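Long-range contacts in shikimate dehydrogenase (NADP(+)) (Peptoclostridium difficile, PDB 5DZS), which probably catalyses the reversible NADPH-linked reduction of 3-dehydroshikimate to shikimate, the fourth step of the seven-step route to chorismate: residues 146-151 / 163-168; 121-126 / 177-182; 168-173 / 197-202. All coordinates share one frame; numbering follows the deposited sequence. Where two conformers were deposited one is given.

Contact 1. Residues 146-151 / 163-168; sequences YVSTRK and ILIDYE. With SO4 (sulfate ion), chain E.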
loop_
_atom_site.group_PDB
_atom_site.type_symbol
_atom_site.label_atom_id
_atom_site.label_comp_id
_atom_site.label_asym_id
_atom_site.label_seq_id
_atom_site.Cartn_x
_atom_site.Cartn_y
_atom_site.Cartn_z
ATOM N N TYR B 146 -5.591 23.562 19.596
ATOM C CA TYR B 146 -6.327 23.196 20.797
ATOM C C TYR B 146 -7.198 21.980 20.480
ATOM O O TYR B 146 -7.662 21.821 19.353
ATOM C CB TYR B 146 -7.273 24.310 21.243
ATOM C CG TYR B 146 -6.671 25.681 21.506
ATOM C CD1 TYR B 146 -6.527 26.604 20.474
ATOM C CD2 TYR B 146 -6.329 26.081 22.793
ATOM C CE1 TYR B 146 -6.009 27.870 20.702
ATOM C CE2 TYR B 146 -5.817 27.350 23.035
ATOM C CZ TYR B 146 -5.658 28.235 21.986
ATOM O OH TYR B 146 -5.150 29.495 22.228
ATOM N N VAL B 147 -7.413 21.134 21.478
ATOM C CA VAL B 147 -8.329 20.003 21.361
ATOM C C VAL B 147 -9.289 20.160 22.532
ATOM O O VAL B 147 -8.850 20.214 23.683
ATOM C CB VAL B 147 -7.616 18.644 21.429
ATOM C CG1 VAL B 147 -8.629 17.511 21.372
ATOM C CG2 VAL B 147 -6.616 18.520 20.292
ATOM N N SER B 148 -10.581 20.276 22.238
ATOM C CA SER B 148 -11.603 20.485 23.276
ATOM C C SER B 148 -12.311 19.200 23.677
ATOM O O SER B 148 -12.732 18.424 22.824
ATOM C CB SER B 148 -12.637 21.502 22.795
ATOM O OG SER B 148 -13.492 21.891 23.857
ATOM N N THR B 149 -12.446 18.989 24.984
ATOM C CA THR B 149 -13.097 17.800 25.530
ATOM C C THR B 149 -14.078 18.237 26.617
ATOM O O THR B 149 -13.920 19.313 27.200
ATOM C CB THR B 149 -12.049 16.806 26.087
ATOM O OG1 THR B 149 -12.689 15.589 26.487
ATOM C CG2 THR B 149 -11.277 17.406 27.265
ATOM N N ARG B 150 -15.097 17.419 26.876
ATOM C CA ARG B 150 -16.090 17.748 27.908
ATOM C C ARG B 150 -15.470 17.757 29.307
ATOM O O ARG B 150 -15.833 18.583 30.146
ATOM C CB ARG B 150 -17.270 16.775 27.863
ATOM C CG ARG B 150 -18.068 16.813 26.571
ATOM C CD ARG B 150 -18.706 18.171 26.296
ATOM N NE ARG B 150 -19.404 18.172 25.007
ATOM C CZ ARG B 150 -19.986 19.236 24.457
ATOM N NH1 ARG B 150 -20.591 19.124 23.281
ATOM N NH2 ARG B 150 -19.960 20.406 25.071
ATOM N N LYS B 151 -14.534 16.841 29.552
ATOM C CA LYS B 151 -13.862 16.757 30.851
ATOM C C LYS B 151 -12.426 16.305 30.649
ATOM O O LYS B 151 -12.175 15.222 30.124
ATOM C CB LYS B 151 -14.600 15.818 31.808
ATOM C CG LYS B 151 -14.038 15.843 33.223
ATOM C CD LYS B 151 -14.923 15.095 34.204
ATOM C CE LYS B 151 -14.398 15.236 35.625
ATOM N NZ LYS B 151 -15.293 14.583 36.618
ATOM N N ILE B 163 -2.946 21.884 22.903
ATOM C CA ILE B 163 -3.446 22.291 24.218
ATOM C C ILE B 163 -4.830 21.707 24.507
ATOM O O ILE B 163 -5.786 21.946 23.774
ATOM C CB ILE B 163 -3.513 23.828 24.333
ATOM C CG1 ILE B 163 -2.168 24.434 23.930
ATOM C CG2 ILE B 163 -3.907 24.245 25.747
ATOM C CD1 ILE B 163 -2.175 25.938 23.854
ATOM N N LEU B 164 -4.925 20.947 25.592
ATOM C CA LEU B 164 -6.185 20.348 25.988
ATOM C C LEU B 164 -7.010 21.396 26.726
ATOM O O LEU B 164 -6.530 22.008 27.690
ATOM C CB LEU B 164 -5.944 19.145 26.902
ATOM C CG LEU B 164 -7.199 18.371 27.319
ATOM C CD1 LEU B 164 -7.788 17.635 26.122
ATOM C CD2 LEU B 164 -6.889 17.396 28.447
ATOM N N ILE B 165 -8.240 21.609 26.259
ATOM C CA ILE B 165 -9.160 22.559 26.879
ATOM C C ILE B 165 -10.532 21.931 27.026
ATOM O O ILE B 165 -10.792 20.862 26.473
ATOM C CB ILE B 165 -9.316 23.852 26.042
ATOM C CG1 ILE B 165 -9.910 23.538 24.657
ATOM C CG2 ILE B 165 -7.975 24.563 25.910
ATOM C CD1 ILE B 165 -10.208 24.765 23.824
ATOM N N ASP B 166 -11.400 22.587 27.796
ATOM C CA ASP B 166 -12.789 22.148 27.916
ATOM C C ASP B 166 -13.649 23.176 27.187
ATOM O O ASP B 166 -13.145 24.210 26.748
ATOM C CB ASP B 166 -13.230 21.906 29.371
ATOM C CG ASP B 166 -13.240 23.162 30.214
ATOM O OD1 ASP B 166 -13.323 24.284 29.673
ATOM O OD2 ASP B 166 -13.192 23.012 31.450
ATOM N N TYR B 167 -14.937 22.890 27.053
ATOM C CA TYR B 167 -15.841 23.754 26.288
ATOM C C TYR B 167 -16.084 25.127 26.940
ATOM O O TYR B 167 -16.553 26.061 26.278
ATOM C CB TYR B 167 -17.148 23.007 25.975
ATOM C CG TYR B 167 -16.989 21.943 24.896
ATOM C CD1 TYR B 167 -16.309 20.753 25.148
ATOM C CD2 TYR B 167 -17.519 22.131 23.624
ATOM C CE1 TYR B 167 -16.163 19.781 24.162
ATOM C CE2 TYR B 167 -17.374 21.168 22.633
ATOM C CZ TYR B 167 -16.697 19.995 22.907
ATOM O OH TYR B 167 -16.558 19.028 21.920
ATOM N N GLU B 168 -15.743 25.245 28.222
ATOM C CA GLU B 168 -15.865 26.509 28.938
ATOM C C GLU B 168 -14.743 27.438 28.503
ATOM O O GLU B 168 -14.986 28.600 28.176
ATOM C CB GLU B 168 -15.819 26.277 30.448
ATOM C CG GLU B 168 -16.970 25.424 30.946
ATOM C CD GLU B 168 -18.319 26.056 30.644
ATOM O OE1 GLU B 168 -18.441 27.301 30.776
ATOM O OE2 GLU B 168 -19.255 25.303 30.286
HETATM S S SO4 E . -15.144 14.805 23.915
HETATM O O1 SO4 E . -15.195 16.159 23.316
HETATM O O2 SO4 E . -16.027 14.778 25.102
HETATM O O3 SO4 E . -15.598 13.808 22.917
HETATM O O4 SO4 E . -13.760 14.475 24.321
HETATM O O HOH W 1 -16.705 20.938 28.961
#
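At one edge of the parallel six-stranded sheet of the nucleotide-binding domain, the outermost strand 163-166 runs alongside strand 144-149, Y146 to S148 pairing in register with I163 to I165. Three backbone hydrogen bonds of 2.9 to 3.0 Å join them: V147 N to I163 O, I165 N to V147 O and T149 N to I165 O. On the Y146 face, ring atom CD2 meets I165 CG2 at 3.8 Å and lies beside I163, whose side chain points the same way.

Farther along the chain, Y167 lies between two polar groups. In one of its two deposited conformers, R150 lays its guanidinium flat on one ring face, planes 15° apart, in a cation-pi stack with R150 CZ 3.6 Å from the centroid of the Y167 ring; the bend at chi2 (-61°) carries the guanidinium over the ring. S148 OG sits over the opposite face, 3.3 Å from Y167 CD1. A sulfate, probably from the crystallisation liquor, accepts a hydrogen bond from T149 OG1 to its O4 (2.7 Å) and a weak one from R150 N. S148 OG has no hydrogen-bonding partner, so the buried hydroxyl rests against the pi cloud.

Contact 2. Residues 121-126 / 177-182; sequences AVILGT and IILNAT. With SO4 (sulfate ion), chain E.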
loop_
_atom_site.group_PDB
_atom_site.type_symbol
_atom_site.label_atom_id
_atom_site.label_comp_id
_atom_site.label_asym_id
_atom_site.label_seq_id
_atom_site.Cartn_x
_atom_site.Cartn_y
_atom_site.Cartn_z
ATOM N N ALA B 121 -6.127 26.589 15.122
ATOM C CA ALA B 121 -7.244 25.662 14.951
ATOM C C ALA B 121 -7.648 25.012 16.253
ATOM O O ALA B 121 -6.843 24.853 17.183
ATOM C CB ALA B 121 -6.898 24.590 13.926
ATOM N N VAL B 122 -8.919 24.637 16.299
ATOM C CA VAL B 122 -9.486 23.936 17.419
ATOM C C VAL B 122 -10.132 22.671 16.884
ATOM O O VAL B 122 -10.874 22.716 15.900
ATOM C CB VAL B 122 -10.566 24.762 18.134
ATOM C CG1 VAL B 122 -11.306 23.917 19.172
ATOM C CG2 VAL B 122 -9.940 25.982 18.776
ATOM N N ILE B 123 -9.815 21.547 17.516
ATOM C CA ILE B 123 -10.457 20.273 17.203
ATOM C C ILE B 123 -11.449 19.983 18.320
ATOM O O ILE B 123 -11.095 20.040 19.507
ATOM C CB ILE B 123 -9.464 19.100 17.162
ATOM C CG1 ILE B 123 -8.467 19.280 16.012
ATOM C CG2 ILE B 123 -10.228 17.777 17.010
ATOM C CD1 ILE B 123 -7.271 18.354 16.083
ATOM N N LEU B 124 -12.685 19.674 17.947
ATOM C CA LEU B 124 -13.708 19.305 18.905
ATOM C C LEU B 124 -13.756 17.792 19.029
ATOM O O LEU B 124 -14.031 17.093 18.036
ATOM C CB LEU B 124 -15.078 19.793 18.454
ATOM C CG LEU B 124 -15.223 21.279 18.158
ATOM C CD1 LEU B 124 -16.613 21.544 17.610
ATOM C CD2 LEU B 124 -14.937 22.087 19.416
ATOM N N GLY B 125 -13.486 17.291 20.236
ATOM C CA GLY B 125 -13.538 15.861 20.515
ATOM C C GLY B 125 -12.184 15.197 20.618
ATOM O O GLY B 125 -11.167 15.759 20.195
ATOM N N THR B 126 -12.142 13.982 21.167
ATOM C CA THR B 126 -10.853 13.304 21.406
ATOM C C THR B 126 -10.705 11.853 20.913
ATOM O O THR B 126 -9.829 11.134 21.388
ATOM C CB THR B 126 -10.515 13.342 22.917
ATOM O OG1 THR B 126 -11.580 12.744 23.677
ATOM C CG2 THR B 126 -10.321 14.783 23.384
ATOM N N ILE B 177 -9.636 28.045 12.214
ATOM C CA ILE B 177 -10.375 26.825 11.919
ATOM C C ILE B 177 -10.936 26.107 13.136
ATOM O O ILE B 177 -10.260 25.973 14.159
ATOM C CB ILE B 177 -9.433 25.812 11.221
ATOM C CG1 ILE B 177 -8.956 26.361 9.873
ATOM C CG2 ILE B 177 -10.110 24.459 11.041
ATOM C CD1 ILE B 177 -7.747 25.636 9.315
ATOM N N ILE B 178 -12.185 25.673 13.026
ATOM C CA ILE B 178 -12.787 24.819 14.043
ATOM C C ILE B 178 -13.265 23.560 13.315
ATOM O O ILE B 178 -14.049 23.620 12.350
ATOM C CB ILE B 178 -13.878 25.520 14.883
ATOM C CG1 ILE B 178 -14.329 24.609 16.036
ATOM C CG2 ILE B 178 -15.050 25.978 14.024
ATOM C CD1 ILE B 178 -15.189 25.320 17.066
ATOM N N LEU B 179 -12.780 22.424 13.793
ATOM C CA LEU B 179 -13.063 21.131 13.179
ATOM C C LEU B 179 -13.831 20.232 14.149
ATOM O O LEU B 179 -13.399 20.011 15.303
ATOM C CB LEU B 179 -11.755 20.504 12.726
ATOM C CG LEU B 179 -11.840 19.149 11.988
ATOM C CD1 LEU B 179 -10.701 18.982 11.001
ATOM C CD2 LEU B 179 -11.891 17.978 12.956
ATOM N N ASN B 180 -14.981 19.749 13.693
ATOM C CA ASN B 180 -15.794 18.851 14.497
ATOM C C ASN B 180 -15.428 17.384 14.298
ATOM O O ASN B 180 -15.708 16.806 13.238
ATOM C CB ASN B 180 -17.275 18.999 14.164
ATOM C CG ASN B 180 -18.131 18.036 14.962
ATOM O OD1 ASN B 180 -17.890 17.823 16.151
ATOM N ND2 ASN B 180 -19.118 17.433 14.311
ATOM N N ALA B 181 -14.820 16.788 15.317
ATOM C CA ALA B 181 -14.475 15.365 15.310
ATOM C C ALA B 181 -15.358 14.588 16.303
ATOM O O ALA B 181 -15.018 13.465 16.670
ATOM C CB ALA B 181 -13.007 15.167 15.652
ATOM N N THR B 182 -16.482 15.177 16.717
ATOM C CA THR B 182 -17.413 14.536 17.649
ATOM C C THR B 182 -18.521 13.850 16.860
ATOM O O THR B 182 -18.744 14.170 15.699
ATOM C CB THR B 182 -18.071 15.545 18.614
ATOM O OG1 THR B 182 -19.081 16.316 17.940
ATOM C CG2 THR B 182 -17.038 16.466 19.247
HETATM S S SO4 E . -15.144 14.805 23.915
HETATM O O1 SO4 E . -15.195 16.159 23.316
HETATM O O2 SO4 E . -16.027 14.778 25.102
HETATM O O3 SO4 E . -15.598 13.808 22.917
HETATM O O4 SO4 E . -13.760 14.475 24.321
#
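L124 carries CG anti to its carbonyl carbon (chi1 -55°), while I178 carries CG1 anti to its backbone N (chi1 -173°); the two side chains thereby meet on one face of the sheet, where L124 CD2 lies 4.0 Å from I178 CD1. On the other face A121 stands beside I177, and I123 CG2 reaches forward to A181 CB at 4.0 Å.

Strands 120-124 and 177-180 are the two central neighbours of the parallel sheet in the Rossmann-type NADP-binding domain, and helix 128-139 covers the face bearing I123 and L179. V122 takes part through both N and O, to I177 O and from L179 N; L124 N meets L179 O at 2.8 Å almost head-on, with an N-H...O angle of 171°. A more bent bond from A181 N to L124 O carries the pairing beyond the end of strand 177-180.

There N180 forms an Asx turn. Its OD1 accepts from T182 OG1 at 2.6 Å on a lone pair, in the carbonyl plane, and from T182 N at 3.1 Å, well above that plane. D208 takes a hydrogen bond from N180 ND2, and T182 OG1 accepts one from V184 N. T182 CG2 packs against L124 O and lies 3.8 Å from G125 CA. T126 OG1, in one of two deposited conformers, bonds to sulfate O4 at 2.9 Å.

Contact 3. Residues 168-173 / 197-202; sequences EELKHI and KSIIQN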
loop_
_atom_site.group_PDB
_atom_site.type_symbol
_atom_site.label_atom_id
_atom_site.label_comp_id
_atom_site.label_asym_id
_atom_site.label_seq_id
_atom_site.Cartn_x
_atom_site.Cartn_y
_atom_site.Cartn_z
ATOM N N GLU B 168 -15.743 25.245 28.222
ATOM C CA GLU B 168 -15.865 26.509 28.938
ATOM C C GLU B 168 -14.743 27.438 28.503
ATOM O O GLU B 168 -14.986 28.600 28.176
ATOM C CB GLU B 168 -15.819 26.277 30.448
ATOM C CG GLU B 168 -16.970 25.424 30.946
ATOM C CD GLU B 168 -18.319 26.056 30.644
ATOM O OE1 GLU B 168 -18.441 27.301 30.776
ATOM O OE2 GLU B 168 -19.255 25.303 30.286
ATOM N N GLU B 169 -13.517 26.913 28.484
ATOM C CA GLU B 169 -12.354 27.683 28.045
ATOM C C GLU B 169 -12.474 28.053 26.585
ATOM O O GLU B 169 -11.966 29.074 26.153
ATOM C CB GLU B 169 -11.066 26.891 28.222
ATOM C CG GLU B 169 -10.743 26.484 29.647
ATOM C CD GLU B 169 -9.496 25.634 29.700
ATOM O OE1 GLU B 169 -8.379 26.200 29.732
ATOM O OE2 GLU B 169 -9.636 24.397 29.725
ATOM N N LEU B 170 -13.125 27.192 25.811
ATOM C CA LEU B 170 -13.293 27.437 24.385
ATOM C C LEU B 170 -14.058 28.720 24.093
ATOM O O LEU B 170 -13.888 29.312 23.030
ATOM C CB LEU B 170 -14.017 26.253 23.739
ATOM C CG LEU B 170 -14.303 26.357 22.242
ATOM C CD1 LEU B 170 -13.029 26.559 21.432
ATOM C CD2 LEU B 170 -15.025 25.103 21.776
ATOM N N LYS B 171 -14.886 29.150 25.048
ATOM C CA LYS B 171 -15.684 30.359 24.888
ATOM C C LYS B 171 -14.822 31.594 24.635
ATOM O O LYS B 171 -15.275 32.540 23.991
ATOM C CB LYS B 171 -16.544 30.612 26.131
ATOM C CG LYS B 171 -17.599 29.559 26.432
ATOM C CD LYS B 171 -18.422 29.966 27.653
ATOM C CE LYS B 171 -19.459 28.908 27.996
ATOM N NZ LYS B 171 -20.229 29.241 29.224
ATOM N N HIS B 172 -13.583 31.573 25.129
ATOM C CA HIS B 172 -12.669 32.715 24.986
ATOM C C HIS B 172 -11.567 32.517 23.942
ATOM O O HIS B 172 -10.619 33.298 23.896
ATOM C CB HIS B 172 -12.022 33.032 26.341
ATOM C CG HIS B 172 -12.990 33.024 27.480
ATOM N ND1 HIS B 172 -13.888 34.046 27.703
ATOM C CD2 HIS B 172 -13.202 32.114 28.461
ATOM C CE1 HIS B 172 -14.616 33.763 28.768
ATOM N NE2 HIS B 172 -14.219 32.597 29.248
ATOM N N ILE B 173 -11.671 31.480 23.113
ATOM C CA ILE B 173 -10.660 31.251 22.075
ATOM C C ILE B 173 -11.147 31.745 20.720
ATOM O O ILE B 173 -12.271 31.450 20.295
ATOM C CB ILE B 173 -10.246 29.758 21.952
ATOM C CG1 ILE B 173 -9.241 29.373 23.040
ATOM C CG2 ILE B 173 -9.510 29.508 20.640
ATOM C CD1 ILE B 173 -9.737 29.552 24.449
ATOM N N LYS B 197 -23.490 29.049 18.843
ATOM C CA LYS B 197 -23.333 30.074 17.826
ATOM C C LYS B 197 -22.249 31.081 18.239
ATOM O O LYS B 197 -21.495 31.569 17.400
ATOM C CB LYS B 197 -24.678 30.791 17.643
ATOM C CG LYS B 197 -24.729 31.757 16.476
ATOM C CD LYS B 197 -26.075 32.456 16.329
ATOM C CE LYS B 197 -26.371 33.391 17.493
ATOM N NZ LYS B 197 -27.598 34.206 17.262
ATOM N N SER B 198 -22.185 31.384 19.538
ATOM C CA SER B 198 -21.199 32.328 20.083
ATOM C C SER B 198 -19.755 31.867 19.889
ATOM O O SER B 198 -18.854 32.692 19.706
ATOM C CB SER B 198 -21.455 32.557 21.569
ATOM O OG SER B 198 -22.746 33.090 21.776
ATOM N N ILE B 199 -19.534 30.555 19.964
ATOM C CA ILE B 199 -18.198 29.990 19.745
ATOM C C ILE B 199 -17.922 29.952 18.242
ATOM O O ILE B 199 -16.834 30.318 17.795
ATOM C CB ILE B 199 -18.059 28.577 20.361
ATOM C CG1 ILE B 199 -18.027 28.673 21.894
ATOM C CG2 ILE B 199 -16.793 27.871 19.846
ATOM C CD1 ILE B 199 -18.089 27.329 22.599
ATOM N N ILE B 200 -18.919 29.538 17.463
ATOM C CA ILE B 200 -18.768 29.478 16.006
ATOM C C ILE B 200 -18.433 30.851 15.437
ATOM O O ILE B 200 -17.675 30.980 14.481
ATOM C CB ILE B 200 -20.032 28.919 15.321
ATOM C CG1 ILE B 200 -20.201 27.444 15.705
ATOM C CG2 ILE B 200 -19.912 29.050 13.807
ATOM C CD1 ILE B 200 -21.454 26.780 15.174
ATOM N N GLN B 201 -18.981 31.885 16.052
ATOM C CA GLN B 201 -18.722 33.235 15.594
ATOM C C GLN B 201 -17.231 33.611 15.672
ATOM O O GLN B 201 -16.779 34.465 14.918
ATOM C CB GLN B 201 -19.566 34.211 16.402
ATOM C CG GLN B 201 -19.585 35.622 15.858
ATOM C CD GLN B 201 -20.599 36.476 16.576
ATOM O OE1 GLN B 201 -21.330 35.987 17.441
ATOM N NE2 GLN B 201 -20.659 37.756 16.223
ATOM N N ASN B 202 -16.466 32.944 16.545
ATOM C CA ASN B 202 -15.039 33.263 16.719
ATOM C C ASN B 202 -14.072 32.568 15.753
ATOM O O ASN B 202 -12.854 32.654 15.936
ATOM C CB ASN B 202 -14.601 32.977 18.169
ATOM C CG ASN B 202 -15.297 33.861 19.185
ATOM O OD1 ASN B 202 -15.746 34.967 18.870
ATOM N ND2 ASN B 202 -15.367 33.386 20.426
HETATM O O HOH W 2 -14.812 30.532 21.028
#
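L170 lays its CG and CD2 against both I199 CG2 and the CD1 end of the longer branch of I199, the two side chains crossing at about a right angle. L170 CG is 3.8 Å from I199 CG2, and L170 CD2 touches both CG2 and CD1 of I199. With CG anti to the backbone N (chi1 179°), the leucine extends from its turn to the isoleucine, which points at it from the short helix 197-200. I199 CG1 also approaches the backbone of K171, its distance to K171 CA being 4.2 Å.

Farther along, the meeting is polar and passes through a water. That water donates to I173 O (2.8 Å) and accepts from N202 ND2 at 3.0 Å. No direct hydrogen bond crosses between the two segments, so this water supplies the polar link. N202 CB rests 3.5 Å from I173 O, and the asparagine's CG, anti to the carbonyl carbon (chi1 -64°), leaves ND2 facing the water.

The contact joins two connections of the parallel nucleotide-binding sheet: the link from strand 163-166 to strand 177-180, and the helix that follows strand 177-180 on the way to strand 205-208. Both lie over the sheet face that carries V122 and L124, against which L170 packs; I173 touches V122 as well. I200, from the same short helix as I199, packs instead on F218 and I221 of helix 217-224.

Residues 168-171 have helical angles without regular helix bonds; K171 N bonds to E168 O and I173 N to L170 O. K171 NZ forms a salt bridge with E168 OE1 at 3.1 Å, on the syn side and 24° out of the carboxylate plane. N202 N closes its own turn by bonding to I199 O.

In the fold
Contacts 1 and 2 belong to one parallel sheet, with strand 144-149 next to 120-124: S148 N lies 2.8 Å from I123 O and I123 N 2.8 Å from Y146 O, probable hydrogen bonds both. Their centres are about 10 Å apart, and T149 and one conformer of T126 hold the same sulfate. Contact 3 packs on part of one face of this sheet, L170 CD2 lying 3.8 Å from L124 CD2 and I173 CG2 3.9 Å from Y146 CE1. Contact 2 comes nearest the predicted sites: the side chain of L179 is about 4 Å from that of L209, a predicted NADP(+) site, and A181's about 8 Å from that of K65, the predicted proton acceptor.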